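Local coordinates for protein TRAP dicarboxylate transporter, DctP subunit (Sulfurospirillum deleyianum, PDB 4OVS) that probably binds succinate or a related dicarboxylate in the periplasm and delivers it to a TRAP transporter for uptake, at residues A[150-155]-A[164-169]; A[154-159]-A[223-228]. One frame throughout, in Å; residues are numbered along the deposited sequence.

Contact 1: A[150-155]-A[164-169]; sequences LSSNKK and AGQKFR
Ser152 and Gln166 show how one buried amide can tie a strand end to a separate turn. With OG opposite its own backbone N about the CA-CB bond (chi1 176°), Ser152 OG donates to Gln166 OE1 over 2.7 Å, arriving 20° from the carbonyl plane at a C=O...donor angle of 135°. The same hydroxyl accepts from Lys154 N (2.8 Å), forming an ST turn that fixes the serine as the chain leaves its strand. Two lysine chains lie over the same face of the amide. Lys154 runs past Gln166 in the opposite direction, its CD 3.8 Å from Gln166 CG, before its ammonium pairs with Asp205. Lys155 brings CG and CE over the NE2 end, which donates to Asp162 O, so both ends of the amide are engaged. Beyond it, water 1 joins Lys155 NZ to Ala164 O. On the inner side, Phe168 CE1 approaches Ser151 O (3.6 Å) and Leu150 CD2 (4.2 Å), and its ring stacks with Phe180. The contact thus sets the end of strand 137-152 against the start of strand 167-170, which pairs with 186-189 in another sheet and carries the succinate-binding Arg169; helix 160-163 lies between them.

Contact 2: A[154-159]-A[223-228]; sequences KKPILL and QTDLTL
The carboxylate of Asp225 lies nearly parallel to the ring of Pro156, one face turned to the proline and to the peptide bond that precedes it. Pro156 N lies almost straight above Asp225 CG, 4.0 Å from it, while Asp225 OD2 is displaced toward Pro156 CG at 3.5 Å. This is packing of flat groups and not a hydrogen bond; the polar partners come from elsewhere. Thr224 OG1 donates to Asp225 OD1 over 2.9 Å, on the anti side and 29° out of the carboxylate plane, and OD2 is bonded to His295 NE2. With each oxygen held, rotation of the group is restricted, and the two partners would probably help to stabilise a negative charge at this buried position.

Two residues on, Thr227 makes the polar link between the segments. Its OG1 lies beside its own backbone N, anti to the carbonyl carbon (chi1 -64°), and from there donates to Ile157 O at 2.7 Å, tilted from the carbonyl plane. Water 2 donates to the same hydroxyl and accepts from Ile157 N at 3.1 Å, so that side chain and water together serve both backbone polar groups of Ile157. The methyl Thr227 CG2 rests 3.3 Å from Ile157 O, and the Ile157 side chain leads away toward Leu150 and Trp305.

The touching parts, 154-157 and 224-227, run 15° from parallel, yet side chains and water take the place of direct backbone pairing between them. The contact is plain packing away from the succinate site, a loop laid along the strand, over Asp225 and Thr227. Strand 225-227 pairs instead with 137-152 and 293-295, and where Thr224 and Asp225 together face Ser152 of the antiparallel neighbour they form a classic beta bulge.

How the contacts relate
Strand 137-152 runs into the loop 153-159: contact 1 starts on the strand's last residues, contact 2 in the loop that follows, and they share Lys154 and Lys155. Contact 1 closes a short loop, through helix 160-163, by bringing the chain back at 164-169. Contact 2 begins within that loop but ends far beyond it, after two further strands and several helices, at 223-228; the two closures therefore cross. They also touch: Gln166 of contact 1 packs on Ile157 of contact 2, and Ser151 OG meets Gln223 OE1. Strands 137-152 and 225-227 are antiparallel neighbours in the large mixed sheet, whereas 167-170 belongs to the two-stranded one, so the two contacts bring the end of 137-152 and the loop after it against both sheets.

Contact 1: A[150-155]-A[164-169]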
ATOM      1  N   LEU A 150     -11.378  -6.478   5.276  1.00 21.64           N
ATOM      2  CA  LEU A 150     -11.554  -6.268   6.678  1.00 26.38           C
ATOM      3  C   LEU A 150     -11.409  -7.579   7.470  1.00 25.54           C
ATOM      4  O   LEU A 150     -11.965  -8.618   7.083  1.00 28.24           O
ATOM      5  CB  LEU A 150     -12.959  -5.710   6.928  1.00 28.77           C
ATOM      6  CG  LEU A 150     -13.324  -4.301   6.516  1.00 29.41           C
ATOM      7  CD1 LEU A 150     -14.800  -4.064   6.769  1.00 31.93           C
ATOM      8  CD2 LEU A 150     -12.493  -3.306   7.276  1.00 30.40           C
ATOM      9  N   SER A 151     -10.705  -7.522   8.593  1.00 29.02           N
ATOM     10  CA  SER A 151     -10.623  -8.662   9.498  1.00 27.51           C
ATOM     11  C   SER A 151     -10.827  -8.189  10.906  1.00 29.48           C
ATOM     12  O   SER A 151     -10.697  -7.003  11.195  1.00 28.29           O
ATOM     13  CB  SER A 151      -9.242  -9.317   9.407  1.00 26.92           C
ATOM     14  OG  SER A 151      -8.239  -8.396   9.775  1.00 22.12           O
ATOM     15  N   SER A 152     -11.098  -9.127  11.809  1.00 27.14           N
ATOM     16  CA  SER A 152     -11.340  -8.783  13.194  1.00 28.50           C
ATOM     17  C   SER A 152     -11.040  -9.955  14.096  1.00 34.89           C
ATOM     18  O   SER A 152     -10.986 -11.111  13.641  1.00 34.88           O
ATOM     19  CB  SER A 152     -12.809  -8.397  13.375  1.00 32.53           C
ATOM     20  OG  SER A 152     -13.132  -8.138  14.729  1.00 38.76           O
ATOM     21  N   ASN A 153     -10.849  -9.639  15.378  1.00 34.06           N
ATOM     22  CA  ASN A 153     -10.794 -10.626  16.463  1.00 36.55           C
ATOM     23  C   ASN A 153     -12.066 -10.653  17.283  1.00 37.57           C
ATOM     24  O   ASN A 153     -12.201 -11.463  18.179  1.00 42.39           O
ATOM     25  CB  ASN A 153      -9.695 -10.279  17.456  1.00 39.25           C
ATOM     26  CG  ASN A 153      -8.422 -10.998  17.177  1.00 42.57           C
ATOM     27  OD1 ASN A 153      -8.424 -12.110  16.650  1.00 41.76           O
ATOM     28  ND2 ASN A 153      -7.313 -10.377  17.538  1.00 42.88           N
ATOM     29  N   LYS A 154     -12.982  -9.740  17.016  1.00 47.43           N
ATOM     30  CA  LYS A 154     -14.159  -9.615  17.872  1.00 53.03           C
ATOM     31  C   LYS A 154     -15.330 -10.447  17.344  1.00 51.40           C
ATOM     32  O   LYS A 154     -15.854 -11.291  18.059  1.00 52.51           O
ATOM     33  CB  LYS A 154     -14.548  -8.148  18.029  1.00 52.10           C
ATOM     34  CG  LYS A 154     -14.543  -7.651  19.472  1.00 56.81           C
ATOM     35  CD  LYS A 154     -15.164  -6.245  19.565  1.00 59.16           C
ATOM     36  CE  LYS A 154     -15.037  -5.607  20.958  1.00 66.85           C
ATOM     37  NZ  LYS A 154     -13.632  -5.629  21.487  1.00 71.12           N
ATOM     38  N   LYS A 155     -15.717 -10.237  16.089  1.00 48.30           N
ATOM     39  CA  LYS A 155     -16.824 -10.974  15.482  1.00 47.33           C
ATOM     40  C   LYS A 155     -16.829 -10.855  13.963  1.00 48.34           C
ATOM     41  O   LYS A 155     -16.048 -10.084  13.404  1.00 50.21           O
ATOM     42  CB  LYS A 155     -18.146 -10.450  16.026  1.00 50.98           C
ATOM     43  CG  LYS A 155     -18.211  -8.946  16.065  1.00 51.75           C
ATOM     44  CD  LYS A 155     -19.577  -8.472  16.506  1.00 53.43           C
ATOM     45  CE  LYS A 155     -19.580  -6.985  16.759  1.00 56.54           C
ATOM     46  NZ  LYS A 155     -20.963  -6.448  16.653  1.00 62.47           N
ATOM     47  N   ALA A 164     -19.255  -1.407  13.979  1.00 37.00           N
ATOM     48  CA  ALA A 164     -19.498  -0.366  14.983  1.00 41.72           C
ATOM     49  C   ALA A 164     -19.003  -0.765  16.385  1.00 44.48           C
ATOM     50  O   ALA A 164     -19.301  -1.847  16.892  1.00 45.28           O
ATOM     51  CB  ALA A 164     -20.966  -0.016  15.015  1.00 42.87           C
ATOM     52  N   GLY A 165     -18.232   0.111  17.018  1.00 37.73           N
ATOM     53  CA  GLY A 165     -17.788  -0.149  18.375  1.00 38.10           C
ATOM     54  C   GLY A 165     -16.447  -0.848  18.413  1.00 39.51           C
ATOM     55  O   GLY A 165     -15.905  -1.099  19.486  1.00 43.91           O
ATOM     56  N   GLN A 166     -15.908  -1.157  17.242  1.00 40.79           N
ATOM     57  CA  GLN A 166     -14.629  -1.847  17.151  1.00 43.72           C
ATOM     58  C   GLN A 166     -13.463  -0.897  16.843  1.00 41.85           C
ATOM     59  O   GLN A 166     -13.606   0.067  16.087  1.00 43.16           O
ATOM     60  CB  GLN A 166     -14.689  -2.938  16.080  1.00 44.25           C
ATOM     61  CG  GLN A 166     -15.611  -4.109  16.411  1.00 42.39           C
ATOM     62  CD  GLN A 166     -15.350  -5.304  15.510  1.00 44.31           C
ATOM     63  OE1 GLN A 166     -14.205  -5.725  15.324  1.00 42.87           O
ATOM     64  NE2 GLN A 166     -16.412  -5.846  14.932  1.00 42.73           N
ATOM     65  N   LYS A 167     -12.310  -1.184  17.439  1.00 42.28           N
ATOM     66  CA  LYS A 167     -11.086  -0.438  17.173  1.00 37.94           C
ATOM     67  C   LYS A 167     -10.331  -1.034  15.977  1.00 41.96           C
ATOM     68  O   LYS A 167     -10.054  -2.242  15.930  1.00 35.41           O
ATOM     69  CB  LYS A 167     -10.168  -0.451  18.393  1.00 44.16           C
ATOM     70  CG  LYS A 167     -10.662   0.328  19.603  1.00 48.76           C
ATOM     71  CD  LYS A 167      -9.465   0.769  20.459  1.00 52.35           C
ATOM     72  CE  LYS A 167      -9.854   1.633  21.660  1.00 58.77           C
ATOM     73  NZ  LYS A 167      -8.911   2.798  21.824  1.00 61.43           N
ATOM     74  N   PHE A 168      -9.985  -0.189  15.014  1.00 36.02           N
ATOM     75  CA  PHE A 168      -9.252  -0.649  13.847  1.00 33.01           C
ATOM     76  C   PHE A 168      -7.952   0.100  13.710  1.00 33.72           C
ATOM     77  O   PHE A 168      -7.919   1.322  13.849  1.00 35.26           O
ATOM     78  CB  PHE A 168     -10.086  -0.437  12.581  1.00 31.99           C
ATOM     79  CG  PHE A 168     -11.167  -1.470  12.369  1.00 34.42           C
ATOM     80  CD1 PHE A 168     -10.907  -2.623  11.633  1.00 36.03           C
ATOM     81  CD2 PHE A 168     -12.442  -1.273  12.853  1.00 37.58           C
ATOM     82  CE1 PHE A 168     -11.874  -3.563  11.418  1.00 33.48           C
ATOM     83  CE2 PHE A 168     -13.430  -2.224  12.643  1.00 41.74           C
ATOM     84  CZ  PHE A 168     -13.139  -3.371  11.918  1.00 35.81           C
ATOM     85  N   ARG A 169      -6.862  -0.616  13.452  1.00 31.03           N
ATOM     86  CA  ARG A 169      -5.651   0.042  12.970  1.00 31.25           C
ATOM     87  C   ARG A 169      -5.894   0.637  11.574  1.00 28.51           C
ATOM     88  O   ARG A 169      -6.544   0.013  10.740  1.00 27.90           O
ATOM     89  CB  ARG A 169      -4.500  -0.965  12.887  1.00 31.18           C
ATOM     90  CG  ARG A 169      -3.141  -0.353  12.537  1.00 28.43           C
ATOM     91  CD  ARG A 169      -2.882  -0.482  11.057  1.00 25.55           C
ATOM     92  NE  ARG A 169      -1.704   0.248  10.603  1.00 28.09           N
ATOM     93  CZ  ARG A 169      -1.131   0.048   9.417  1.00 26.73           C
ATOM     94  NH1 ARG A 169      -1.622  -0.888   8.608  1.00 22.54           N
ATOM     95  NH2 ARG A 169      -0.067   0.780   9.037  1.00 29.69           N
TER
HETATM   96  O   HOH W   1     -20.944  -3.589  15.581  1.00 51.04           O

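Contact 2: A[154-159]-A[223-228]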
ATOM      1  N   LYS A 154     -12.982  -9.740  17.016  1.00 47.43           N
ATOM      2  CA  LYS A 154     -14.159  -9.615  17.872  1.00 53.03           C
ATOM      3  C   LYS A 154     -15.330 -10.447  17.344  1.00 51.40           C
ATOM      4  O   LYS A 154     -15.854 -11.291  18.059  1.00 52.51           O
ATOM      5  CB  LYS A 154     -14.548  -8.148  18.029  1.00 52.10           C
ATOM      6  CG  LYS A 154     -14.543  -7.651  19.472  1.00 56.81           C
ATOM      7  CD  LYS A 154     -15.164  -6.245  19.565  1.00 59.16           C
ATOM      8  CE  LYS A 154     -15.037  -5.607  20.958  1.00 66.85           C
ATOM      9  NZ  LYS A 154     -13.632  -5.629  21.487  1.00 71.12           N
ATOM     10  N   LYS A 155     -15.717 -10.237  16.089  1.00 48.30           N
ATOM     11  CA  LYS A 155     -16.824 -10.974  15.482  1.00 47.33           C
ATOM     12  C   LYS A 155     -16.829 -10.855  13.963  1.00 48.34           C
ATOM     13  O   LYS A 155     -16.048 -10.084  13.404  1.00 50.21           O
ATOM     14  CB  LYS A 155     -18.146 -10.450  16.026  1.00 50.98           C
ATOM     15  CG  LYS A 155     -18.211  -8.946  16.065  1.00 51.75           C
ATOM     16  CD  LYS A 155     -19.577  -8.472  16.506  1.00 53.43           C
ATOM     17  CE  LYS A 155     -19.580  -6.985  16.759  1.00 56.54           C
ATOM     18  NZ  LYS A 155     -20.963  -6.448  16.653  1.00 62.47           N
ATOM     19  N   PRO A 156     -17.701 -11.625  13.274  1.00 38.94           N
ATOM     20  CA  PRO A 156     -17.677 -11.476  11.809  1.00 39.39           C
ATOM     21  C   PRO A 156     -18.161 -10.110  11.333  1.00 37.49           C
ATOM     22  O   PRO A 156     -19.209  -9.656  11.807  1.00 36.83           O
ATOM     23  CB  PRO A 156     -18.650 -12.552  11.346  1.00 41.08           C
ATOM     24  CG  PRO A 156     -18.637 -13.587  12.450  1.00 38.30           C
ATOM     25  CD  PRO A 156     -18.467 -12.811  13.701  1.00 38.94           C
ATOM     26  N   ILE A 157     -17.425  -9.470  10.423  1.00 41.83           N
ATOM     27  CA  ILE A 157     -17.863  -8.208   9.817  1.00 41.52           C
ATOM     28  C   ILE A 157     -18.607  -8.482   8.506  1.00 40.63           C
ATOM     29  O   ILE A 157     -17.976  -8.737   7.470  1.00 38.82           O
ATOM     30  CB  ILE A 157     -16.675  -7.285   9.475  1.00 43.84           C
ATOM     31  CG1 ILE A 157     -15.658  -7.199  10.618  1.00 42.01           C
ATOM     32  CG2 ILE A 157     -17.176  -5.888   9.112  1.00 45.73           C
ATOM     33  CD1 ILE A 157     -16.210  -6.668  11.833  1.00 47.75           C
ATOM     34  N   LEU A 158     -19.939  -8.458   8.544  1.00 32.87           N
ATOM     35  CA  LEU A 158     -20.746  -8.785   7.359  1.00 34.20           C
ATOM     36  C   LEU A 158     -21.438  -7.539   6.809  1.00 38.69           C
ATOM     37  O   LEU A 158     -21.634  -7.423   5.588  1.00 35.54           O
ATOM     38  CB  LEU A 158     -21.793  -9.853   7.668  1.00 31.27           C
ATOM     39  CG  LEU A 158     -21.302 -11.162   8.315  1.00 39.82           C
ATOM     40  CD1 LEU A 158     -22.422 -12.178   8.317  1.00 43.57           C
ATOM     41  CD2 LEU A 158     -20.062 -11.771   7.638  1.00 36.55           C
ATOM     42  N   LEU A 159     -21.798  -6.630   7.722  1.00 40.04           N
ATOM     43  CA  LEU A 159     -22.458  -5.370   7.399  1.00 39.50           C
ATOM     44  C   LEU A 159     -21.845  -4.280   8.226  1.00 40.15           C
ATOM     45  O   LEU A 159     -21.290  -4.560   9.291  1.00 41.65           O
ATOM     46  CB  LEU A 159     -23.917  -5.403   7.796  1.00 42.02           C
ATOM     47  CG  LEU A 159     -24.866  -6.321   7.056  1.00 45.70           C
ATOM     48  CD1 LEU A 159     -26.186  -6.311   7.803  1.00 48.05           C
ATOM     49  CD2 LEU A 159     -25.033  -5.873   5.617  1.00 42.67           C
ATOM     50  N   GLN A 223      -6.072 -13.047  13.884  1.00 26.98           N
ATOM     51  CA  GLN A 223      -7.455 -12.607  13.579  1.00 27.19           C
ATOM     52  C   GLN A 223      -8.356 -13.830  13.402  1.00 28.86           C
ATOM     53  O   GLN A 223      -7.926 -14.814  12.801  1.00 27.78           O
ATOM     54  CB  GLN A 223      -7.471 -11.814  12.265  1.00 27.22           C
ATOM     55  CG  GLN A 223      -6.723 -10.530  12.283  1.00 26.27           C
ATOM     56  CD  GLN A 223      -7.489  -9.427  13.014  1.00 27.17           C
ATOM     57  OE1 GLN A 223      -7.956  -8.481  12.408  1.00 31.48           O
ATOM     58  NE2 GLN A 223      -7.554  -9.519  14.310  1.00 28.21           N
ATOM     59  N   THR A 224      -9.591 -13.770  13.908  1.00 25.36           N
ATOM     60  CA  THR A 224     -10.502 -14.908  13.916  1.00 28.12           C
ATOM     61  C   THR A 224     -11.472 -14.857  12.717  1.00 29.80           C
ATOM     62  O   THR A 224     -12.064 -15.889  12.347  1.00 28.05           O
ATOM     63  CB  THR A 224     -11.302 -14.969  15.223  1.00 32.02           C
ATOM     64  OG1 THR A 224     -12.086 -13.782  15.378  1.00 34.63           O
ATOM     65  CG2 THR A 224     -10.370 -15.053  16.397  1.00 39.38           C
ATOM     66  N   ASP A 225     -11.594 -13.678  12.095  1.00 29.27           N
ATOM     67  CA  ASP A 225     -12.513 -13.470  10.978  1.00 27.57           C
ATOM     68  C   ASP A 225     -11.967 -12.537   9.912  1.00 29.99           C
ATOM     69  O   ASP A 225     -11.522 -11.431  10.224  1.00 31.10           O
ATOM     70  CB  ASP A 225     -13.854 -12.922  11.484  1.00 27.24           C
ATOM     71  CG  ASP A 225     -14.598 -13.929  12.375  1.00 33.46           C
ATOM     72  OD1 ASP A 225     -14.377 -13.903  13.590  1.00 34.58           O
ATOM     73  OD2 ASP A 225     -15.393 -14.752  11.855  1.00 33.27           O
ATOM     74  N   LEU A 226     -12.034 -12.994   8.656  1.00 29.70           N
ATOM     75  CA  LEU A 226     -11.657 -12.221   7.474  1.00 24.82           C
ATOM     76  C   LEU A 226     -12.824 -12.086   6.509  1.00 29.48           C
ATOM     77  O   LEU A 226     -13.452 -13.081   6.129  1.00 28.23           O
ATOM     78  CB  LEU A 226     -10.485 -12.891   6.731  1.00 22.10           C
ATOM     79  CG  LEU A 226     -10.085 -12.258   5.394  1.00 25.05           C
ATOM     80  CD1 LEU A 226      -9.448 -10.925   5.567  1.00 27.68           C
ATOM     81  CD2 LEU A 226      -9.120 -13.173   4.628  1.00 21.24           C
ATOM     82  N   THR A 227     -13.106 -10.856   6.091  1.00 27.04           N
ATOM     83  CA  THR A 227     -14.173 -10.604   5.135  1.00 27.15           C
ATOM     84  C   THR A 227     -13.619 -10.073   3.833  1.00 27.50           C
ATOM     85  O   THR A 227     -12.905  -9.069   3.802  1.00 29.28           O
ATOM     86  CB  THR A 227     -15.214  -9.619   5.716  1.00 33.16           C
ATOM     87  OG1 THR A 227     -15.843 -10.230   6.835  1.00 33.54           O
ATOM     88  CG2 THR A 227     -16.270  -9.287   4.721  1.00 27.87           C
ATOM     89  N   LEU A 228     -13.935 -10.757   2.741  1.00 29.51           N
ATOM     90  CA  LEU A 228     -13.428 -10.338   1.426  1.00 30.30           C
ATOM     91  C   LEU A 228     -14.251  -9.145   0.915  1.00 25.67           C
ATOM     92  O   LEU A 228     -15.082  -9.248   0.023  1.00 32.90           O
ATOM     93  CB  LEU A 228     -13.400 -11.515   0.451  1.00 28.66           C
ATOM     94  CG  LEU A 228     -12.550 -12.705   0.926  1.00 27.07           C
ATOM     95  CD1 LEU A 228     -12.614 -13.862  -0.016  1.00 29.86           C
ATOM     96  CD2 LEU A 228     -11.126 -12.357   1.124  1.00 28.12           C
TER
HETATM   97  O   HOH W   2     -14.796 -10.580   9.214  1.00 34.72           O